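Local structure of O-succinylhomoserine sulfhydrylase (3NDN) at residues A103-A115 against F130-W144. The protein uses pyridoxal 5'-phosphate, bound covalently, and probably makes L-homocysteine from O-succinyl-L-homoserine and hydrogen sulfide on the way to methionine. Sequence-based numbering, arbitrary orientation.
Sequences ASGMAAVFTSLGA and FGSCFVVCSEILPRW
Met-106 pushes its side chain into a hollow at the N-terminal end of helix 131-143, walled by Phe-130, Ser-132, Cys-133 and Val-136. Bends at chi2 and chi3 curl the thioether, so that the methyl Met-106 CE lies on the backbone, 3.4 Å from Cys-133 N, while also touching Val-136 CG2. Met-106 SD meets the edge of the Phe-130 ring near its plane, 3.9 Å from its CD2, a Met-aromatic contact, and lies 3.7 Å from Cys-133 SG. Both methyls of Val-109 pack against that same SG. One turn on from Met-106, Phe-110 swings CG anti to its backbone N (chi1 172°), which carries the ring toward the C-terminal half of the partner helix. Its CE1 corner sits among Leu-141 CD2, Ile-140 CG2 and Trp-144, and Val-136 CG1 comes up to the ring edge. The Trp-144 side chain crosses that of Phe-110 at about a right angle, its CZ3 3.7 Å from Phe-110 CZ. Leu-113 fits beside Cys-137 and Leu-141, with CD1 4.1 Å from Cys-137 SG and CB 4.1 Å from Leu-141 CD1. The two helices run nearly alongside, axes 10.5 Å apart at -29°, and flank the large sheet of the cofactor-binding domain: Val-109, Cys-133 and Cys-137 rest on Phe-171 of strand 169-173. Polar ends look to the second subunit, where Ser-132 OG bonds to His-257 and Trp-144 NE1 to Leu-117 O. Ser-104 OG caps Ala-107 N, and the amides of Gly-105 and Met-106 bind the phosphate of the modified lysine at position 227, so Met-106 both holds the cofactor and fills the hollow. Apart from the Ser-132 and Cys-133 backbone under its methyl, carbon and sulfur make the contact; with no hydrogen bond between the segments, fit rests on complementary shape.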
loop_
_atom_site.group_PDB
_atom_site.type_symbol
_atom_site.label_atom_id
_atom_site.label_comp_id
_atom_site.label_asym_id
_atom_site.label_seq_id
_atom_site.Cartn_x
_atom_site.Cartn_y
_atom_site.Cartn_z
ATOM N N ALA A 103 -10.498 -5.849 -13.523
ATOM C CA ALA A 103 -10.784 -5.226 -12.205
ATOM C C ALA A 103 -11.516 -6.180 -11.226
ATOM O O ALA A 103 -11.474 -5.975 -10.010
ATOM C CB ALA A 103 -11.621 -3.918 -12.383
ATOM N N SER A 104 -12.171 -7.196 -11.760
ATOM C CA SER A 104 -12.981 -8.132 -10.946
ATOM C C SER A 104 -13.262 -9.398 -11.738
ATOM O O SER A 104 -13.005 -9.441 -12.942
ATOM C CB SER A 104 -14.304 -7.467 -10.516
ATOM O OG SER A 104 -15.192 -7.314 -11.626
ATOM N N GLY A 105 -13.782 -10.440 -11.079
ATOM C CA GLY A 105 -14.230 -11.639 -11.789
ATOM C C GLY A 105 -15.387 -11.373 -12.758
ATOM O O GLY A 105 -15.382 -11.883 -13.870
ATOM N N MET A 106 -16.364 -10.560 -12.352
ATOM C CA MET A 106 -17.489 -10.216 -13.243
ATOM C C MET A 106 -17.045 -9.421 -14.485
ATOM O O MET A 106 -17.606 -9.597 -15.583
ATOM C CB MET A 106 -18.603 -9.481 -12.488
ATOM C CG MET A 106 -19.487 -10.379 -11.600
ATOM S SD MET A 106 -19.974 -11.981 -12.301
ATOM C CE MET A 106 -20.990 -11.494 -13.699
ATOM N N ALA A 107 -16.031 -8.579 -14.317
ATOM C CA ALA A 107 -15.393 -7.898 -15.451
ATOM C C ALA A 107 -14.793 -8.898 -16.446
ATOM O O ALA A 107 -14.930 -8.701 -17.657
ATOM C CB ALA A 107 -14.353 -6.910 -14.979
ATOM N N ALA A 108 -14.160 -9.977 -15.945
ATOM C CA ALA A 108 -13.668 -11.053 -16.820
ATOM C C ALA A 108 -14.810 -11.770 -17.566
ATOM O O ALA A 108 -14.700 -12.004 -18.759
ATOM C CB ALA A 108 -12.797 -12.079 -16.041
ATOM N N VAL A 109 -15.884 -12.117 -16.847
ATOM C CA VAL A 109 -17.049 -12.768 -17.445
ATOM C C VAL A 109 -17.713 -11.917 -18.544
ATOM O O VAL A 109 -17.936 -12.409 -19.664
ATOM C CB VAL A 109 -18.113 -13.164 -16.364
ATOM C CG1 VAL A 109 -19.375 -13.729 -17.021
ATOM C CG2 VAL A 109 -17.524 -14.154 -15.376
ATOM N N PHE A 110 -18.013 -10.647 -18.233
ATOM C CA PHE A 110 -18.690 -9.768 -19.196
ATOM C C PHE A 110 -17.808 -9.475 -20.422
ATOM O O PHE A 110 -18.268 -9.585 -21.571
ATOM C CB PHE A 110 -19.206 -8.450 -18.555
ATOM C CG PHE A 110 -19.722 -7.469 -19.570
ATOM C CD1 PHE A 110 -20.986 -7.644 -20.151
ATOM C CD2 PHE A 110 -18.911 -6.424 -20.021
ATOM C CE1 PHE A 110 -21.454 -6.774 -21.133
ATOM C CE2 PHE A 110 -19.360 -5.541 -20.996
ATOM C CZ PHE A 110 -20.637 -5.711 -21.565
ATOM N N THR A 111 -16.545 -9.121 -20.187
ATOM C CA THR A 111 -15.635 -8.782 -21.288
ATOM C C THR A 111 -15.313 -9.999 -22.183
ATOM O O THR A 111 -15.231 -9.856 -23.406
ATOM C CB THR A 111 -14.357 -8.047 -20.785
ATOM O OG1 THR A 111 -14.746 -6.834 -20.121
ATOM C CG2 THR A 111 -13.414 -7.701 -21.925
ATOM N N SER A 112 -15.190 -11.186 -21.590
ATOM C CA SER A 112 -14.862 -12.393 -22.376
ATOM C C SER A 112 -16.025 -12.747 -23.323
ATOM O O SER A 112 -15.802 -13.028 -24.516
ATOM C CB SER A 112 -14.490 -13.577 -21.485
ATOM O OG SER A 112 -15.594 -14.046 -20.717
ATOM N N LEU A 113 -17.245 -12.713 -22.779
ATOM C CA LEU A 113 -18.465 -12.956 -23.551
ATOM C C LEU A 113 -18.764 -11.852 -24.562
ATOM O O LEU A 113 -19.163 -12.145 -25.704
ATOM C CB LEU A 113 -19.668 -13.178 -22.626
ATOM C CG LEU A 113 -19.657 -14.457 -21.795
ATOM C CD1 LEU A 113 -20.784 -14.437 -20.761
ATOM C CD2 LEU A 113 -19.760 -15.715 -22.682
ATOM N N GLY A 114 -18.570 -10.594 -24.156
ATOM C CA GLY A 114 -18.759 -9.448 -25.046
ATOM C C GLY A 114 -17.791 -9.466 -26.222
ATOM O O GLY A 114 -18.118 -9.005 -27.318
ATOM N N ALA A 115 -16.600 -10.015 -25.996
ATOM C CA ALA A 115 -15.596 -10.178 -27.043
ATOM C C ALA A 115 -16.048 -11.135 -28.157
ATOM O O ALA A 115 -15.558 -11.044 -29.283
ATOM C CB ALA A 115 -14.304 -10.709 -26.424
ATOM N N PHE A 130 -23.944 -18.394 -10.937
ATOM C CA PHE A 130 -23.749 -17.240 -10.032
ATOM C C PHE A 130 -24.743 -16.136 -10.421
ATOM O O PHE A 130 -24.865 -15.804 -11.599
ATOM C CB PHE A 130 -22.312 -16.737 -10.215
ATOM C CG PHE A 130 -21.852 -15.691 -9.207
ATOM C CD1 PHE A 130 -21.835 -15.964 -7.842
ATOM C CD2 PHE A 130 -21.344 -14.466 -9.652
ATOM C CE1 PHE A 130 -21.374 -15.001 -6.913
ATOM C CE2 PHE A 130 -20.879 -13.496 -8.746
ATOM C CZ PHE A 130 -20.893 -13.767 -7.369
ATOM N N GLY A 131 -25.448 -15.581 -9.433
ATOM C CA GLY A 131 -26.428 -14.501 -9.652
ATOM C C GLY A 131 -26.108 -13.485 -10.740
ATOM O O GLY A 131 -26.879 -13.332 -11.709
ATOM N N SER A 132 -24.988 -12.777 -10.577
ATOM C CA SER A 132 -24.545 -11.770 -11.548
ATOM C C SER A 132 -24.223 -12.340 -12.944
ATOM O O SER A 132 -24.461 -11.664 -13.950
ATOM C CB SER A 132 -23.357 -10.975 -11.005
ATOM O OG SER A 132 -23.750 -10.086 -9.973
ATOM N N CYS A 133 -23.663 -13.550 -13.014
ATOM C CA CYS A 133 -23.465 -14.215 -14.321
ATOM C C CYS A 133 -24.797 -14.455 -15.067
ATOM O O CYS A 133 -24.859 -14.289 -16.293
ATOM C CB CYS A 133 -22.687 -15.531 -14.192
ATOM S SG CYS A 133 -20.982 -15.347 -13.567
ATOM N N PHE A 134 -25.843 -14.850 -14.331
ATOM C CA PHE A 134 -27.179 -15.051 -14.916
ATOM C C PHE A 134 -27.745 -13.730 -15.451
ATOM O O PHE A 134 -28.286 -13.699 -16.562
ATOM C CB PHE A 134 -28.159 -15.725 -13.920
ATOM C CG PHE A 134 -29.528 -16.037 -14.515
ATOM C CD1 PHE A 134 -29.736 -17.207 -15.253
ATOM C CD2 PHE A 134 -30.604 -15.166 -14.328
ATOM C CE1 PHE A 134 -30.994 -17.501 -15.813
ATOM C CE2 PHE A 134 -31.872 -15.448 -14.894
ATOM C CZ PHE A 134 -32.059 -16.614 -15.630
ATOM N N VAL A 135 -27.587 -12.647 -14.686
ATOM C CA VAL A 135 -28.066 -11.312 -15.103
ATOM C C VAL A 135 -27.372 -10.853 -16.396
ATOM O O VAL A 135 -28.020 -10.297 -17.280
ATOM C CB VAL A 135 -27.882 -10.233 -13.992
ATOM C CG1 VAL A 135 -28.216 -8.834 -14.523
ATOM C CG2 VAL A 135 -28.718 -10.558 -12.763
ATOM N N VAL A 136 -26.065 -11.113 -16.499
ATOM C CA VAL A 136 -25.284 -10.803 -17.708
ATOM C C VAL A 136 -25.842 -11.572 -18.931
ATOM O O VAL A 136 -26.023 -10.989 -20.001
ATOM C CB VAL A 136 -23.754 -11.125 -17.523
ATOM C CG1 VAL A 136 -23.025 -11.192 -18.863
ATOM C CG2 VAL A 136 -23.071 -10.099 -16.612
ATOM N N CYS A 137 -26.136 -12.862 -18.754
ATOM C CA CYS A 137 -26.567 -13.718 -19.871
ATOM C C CYS A 137 -28.044 -13.518 -20.271
ATOM O O CYS A 137 -28.397 -13.622 -21.455
ATOM C CB CYS A 137 -26.293 -15.194 -19.564
ATOM S SG CYS A 137 -24.512 -15.691 -19.466
ATOM N N SER A 138 -28.901 -13.232 -19.289
ATOM C CA SER A 138 -30.344 -13.147 -19.530
ATOM C C SER A 138 -30.857 -11.736 -19.824
ATOM O O SER A 138 -31.853 -11.586 -20.549
ATOM C CB SER A 138 -31.135 -13.764 -18.361
ATOM O OG SER A 138 -31.062 -12.931 -17.209
ATOM N N GLU A 139 -30.195 -10.708 -19.273
ATOM C CA GLU A 139 -30.702 -9.330 -19.379
ATOM C C GLU A 139 -29.774 -8.323 -20.065
ATOM O O GLU A 139 -30.211 -7.587 -20.961
ATOM C CB GLU A 139 -31.108 -8.786 -18.004
ATOM C CG GLU A 139 -32.222 -9.579 -17.294
ATOM C CD GLU A 139 -32.487 -9.076 -15.879
ATOM O OE1 GLU A 139 -32.255 -7.883 -15.606
ATOM O OE2 GLU A 139 -32.937 -9.875 -15.028
ATOM N N ILE A 140 -28.512 -8.259 -19.631
ATOM C CA ILE A 140 -27.596 -7.220 -20.128
ATOM C C ILE A 140 -27.190 -7.428 -21.593
ATOM O O ILE A 140 -27.258 -6.491 -22.390
ATOM C CB ILE A 140 -26.358 -7.029 -19.195
ATOM C CG1 ILE A 140 -26.813 -6.525 -17.816
ATOM C CG2 ILE A 140 -25.333 -6.060 -19.831
ATOM C CD1 ILE A 140 -25.697 -6.445 -16.739
ATOM N N LEU A 141 -26.772 -8.638 -21.955
ATOM C CA LEU A 141 -26.391 -8.900 -23.338
ATOM C C LEU A 141 -27.589 -8.918 -24.341
ATOM O O LEU A 141 -27.464 -8.383 -25.442
ATOM C CB LEU A 141 -25.502 -10.154 -23.453
ATOM C CG LEU A 141 -24.054 -9.964 -22.967
ATOM C CD1 LEU A 141 -23.300 -11.294 -22.878
ATOM C CD2 LEU A 141 -23.289 -8.970 -23.848
ATOM N N PRO A 142 -28.734 -9.525 -23.963
ATOM C CA PRO A 142 -29.900 -9.414 -24.866
ATOM C C PRO A 142 -30.410 -7.974 -25.102
ATOM O O PRO A 142 -30.962 -7.694 -26.172
ATOM C CB PRO A 142 -30.958 -10.285 -24.174
ATOM C CG PRO A 142 -30.125 -11.350 -23.447
ATOM C CD PRO A 142 -28.981 -10.507 -22.890
ATOM N N ARG A 143 -30.205 -7.064 -24.143
ATOM C CA ARG A 143 -30.564 -5.636 -24.338
ATOM C C ARG A 143 -29.726 -5.020 -25.477
ATOM O O ARG A 143 -30.162 -4.079 -26.153
ATOM C CB ARG A 143 -30.419 -4.832 -23.025
ATOM C CG ARG A 143 -30.720 -3.319 -23.124
ATOM C CD ARG A 143 -30.678 -2.656 -21.737
ATOM N NE ARG A 143 -30.687 -1.187 -21.752
ATOM C CZ ARG A 143 -29.593 -0.422 -21.718
ATOM N NH1 ARG A 143 -28.382 -0.978 -21.710
ATOM N NH2 ARG A 143 -29.704 0.908 -21.706
ATOM N N TRP A 144 -28.543 -5.588 -25.696
ATOM C CA TRP A 144 -27.638 -5.173 -26.769
ATOM C C TRP A 144 -27.684 -6.124 -27.998
ATOM O O TRP A 144 -26.738 -6.173 -28.804
ATOM C CB TRP A 144 -26.203 -4.985 -26.223
ATOM C CG TRP A 144 -26.007 -3.683 -25.432
ATOM C CD1 TRP A 144 -26.551 -2.450 -25.724
ATOM C CD2 TRP A 144 -25.199 -3.490 -24.252
ATOM N NE1 TRP A 144 -26.134 -1.510 -24.791
ATOM C CE2 TRP A 144 -25.310 -2.121 -23.881
ATOM C CE3 TRP A 144 -24.402 -4.341 -23.465
ATOM C CZ2 TRP A 144 -24.659 -1.587 -22.751
ATOM C CZ3 TRP A 144 -23.753 -3.809 -22.347
ATOM C CH2 TRP A 144 -23.883 -2.445 -22.003
#